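PDB 3COL: putative transcription regulator from Lactobacillus plantarum WCFS1, which probably acts as a TetR-family transcription regulator, binding DNA through an N-terminal helix-turn-helix domain. Local coordinates for residues V31-V36 / Q55-S60. Residues are numbered along the deposited sequence; the frame is centred on the assembly and turned at random.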
# COMPACT_ATOMS: atom_id res chain seq x y z
N VAL A 31 7.44 1.78 -18.76
CA VAL A 31 8.57 2.66 -19.08
C VAL A 31 9.46 2.08 -20.22
O VAL A 31 9.81 0.90 -20.20
CB VAL A 31 9.43 2.95 -17.81
CG1 VAL A 31 10.69 3.75 -18.13
CG2 VAL A 31 8.59 3.69 -16.73
N SER A 32 9.78 2.92 -21.21
CA SER A 32 10.78 2.59 -22.23
C SER A 32 11.50 3.87 -22.61
O SER A 32 10.95 4.96 -22.45
CB SER A 32 10.13 1.93 -23.44
OG SER A 32 9.51 2.90 -24.29
N THR A 33 12.73 3.77 -23.06
CA THR A 33 13.47 4.94 -23.54
C THR A 33 12.70 5.65 -24.68
O THR A 33 12.62 6.89 -24.71
CB THR A 33 14.89 4.54 -23.99
OG1 THR A 33 15.57 3.94 -22.86
CG2 THR A 33 15.70 5.76 -24.49
N THR A 34 12.11 4.87 -25.58
CA THR A 34 11.36 5.43 -26.71
C THR A 34 10.18 6.28 -26.22
O THR A 34 10.01 7.44 -26.64
CB THR A 34 10.83 4.33 -27.65
OG1 THR A 34 11.95 3.72 -28.30
CG2 THR A 34 9.94 4.92 -28.69
N LYS A 35 9.37 5.70 -25.34
CA LYS A 35 8.20 6.38 -24.77
C LYS A 35 8.64 7.64 -24.00
O LYS A 35 8.01 8.71 -24.09
CB LYS A 35 7.46 5.40 -23.86
CG LYS A 35 5.95 5.54 -23.86
CD LYS A 35 5.31 4.60 -22.82
CE LYS A 35 4.99 3.24 -23.44
NZ LYS A 35 4.23 2.39 -22.46
N VAL A 36 9.73 7.53 -23.25
CA VAL A 36 10.22 8.67 -22.46
C VAL A 36 10.63 9.81 -23.39
O VAL A 36 10.25 10.96 -23.19
CB VAL A 36 11.39 8.24 -21.47
CG1 VAL A 36 12.25 9.44 -20.99
CG2 VAL A 36 10.82 7.49 -20.31
N GLN A 55 15.78 0.22 -16.95
CA GLN A 55 16.06 0.08 -15.50
C GLN A 55 16.71 1.32 -14.88
O GLN A 55 16.33 1.72 -13.81
CB GLN A 55 16.93 -1.16 -15.19
CG GLN A 55 16.91 -1.55 -13.71
CD GLN A 55 15.49 -1.89 -13.21
OE1 GLN A 55 14.78 -2.70 -13.84
NE2 GLN A 55 15.06 -1.26 -12.12
N ALA A 56 17.72 1.89 -15.54
CA ALA A 56 18.34 3.14 -15.09
C ALA A 56 17.30 4.28 -14.97
O ALA A 56 17.37 5.09 -14.04
CB ALA A 56 19.52 3.53 -16.01
N LEU A 57 16.36 4.36 -15.91
CA LEU A 57 15.30 5.40 -15.86
C LEU A 57 14.43 5.24 -14.58
O LEU A 57 14.18 6.21 -13.86
CB LEU A 57 14.38 5.33 -17.09
CG LEU A 57 14.99 5.71 -18.44
CD1 LEU A 57 14.11 5.26 -19.61
CD2 LEU A 57 15.26 7.24 -18.50
N ILE A 58 14.01 4.01 -14.31
CA ILE A 58 13.18 3.66 -13.14
C ILE A 58 13.97 3.91 -11.82
O ILE A 58 13.43 4.51 -10.86
CB ILE A 58 12.73 2.17 -13.24
CG1 ILE A 58 11.69 1.99 -14.38
CG2 ILE A 58 12.18 1.66 -11.90
CD1 ILE A 58 11.57 0.50 -14.90
N ASP A 59 15.21 3.43 -11.76
CA ASP A 59 16.01 3.54 -10.56
C ASP A 59 16.21 5.00 -10.20
O ASP A 59 16.24 5.34 -9.03
CB ASP A 59 17.38 2.87 -10.73
CG ASP A 59 17.31 1.34 -10.77
OD1 ASP A 59 16.20 0.79 -10.56
OD2 ASP A 59 18.36 0.71 -11.05
N SER A 60 16.37 5.85 -11.23
CA SER A 60 16.58 7.30 -11.04
C SER A 60 15.36 7.96 -10.38
O SER A 60 15.49 8.73 -9.42
CB SER A 60 16.93 7.98 -12.36
OG SER A 60 17.07 9.39 -12.18
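Q55 NE2 donates to D59 OD1 over 2.8 Å, one turn along the helix whose L57 and I58 pack against V31, T33 and V36. D59 OD1 lies in the amide plane of Q55, while NE2 meets the carboxylate from above, 35° out of its plane. The contact between 31-36 and 55-60 is chiefly apolar, with one hydroxyl oxygen, T33 OG1, set against a leucine methyl; L57 has the largest share of it. Its CG stands anti to the carbonyl carbon (chi1 -68°) and the chain then continues extended, which makes CD1 the outermost methyl. That one methyl enters the first turn of helix 33-40: T33 OG1 comes to 3.8 Å from L57 CD1, the two side chains roughly perpendicular, while V36 CG2 lies 4.0 Å from the same L57 CD1 as V36 and L57 run past one another in opposite directions. V31, just ahead of the turn, lies alongside the leucine, its CG1 anti to the backbone N, 4.0 Å from L57 CD1 and 4.1 Å from L57 CB. The next residue, I58, bends its CG1 to 4.2 Å from V31 CB and also packs on I113 of helix 106-117. S32 caps the first turn: its OG accepts from K35 N at 3.0 Å, nearly straight at 166°. K35 NZ ties this turn back to E26 and the carbonyl of G30. V31 and V36 also touch helix 11-26, and T33 and L57 share V47 of helix 44-48, so the leucine helps close the hydrophobic core of the three-helix DNA-binding domain characteristic of TetR regulators. Since the polar bonds run within the segments or to other parts of the chain, the junction should depend on side-chain fit and burial.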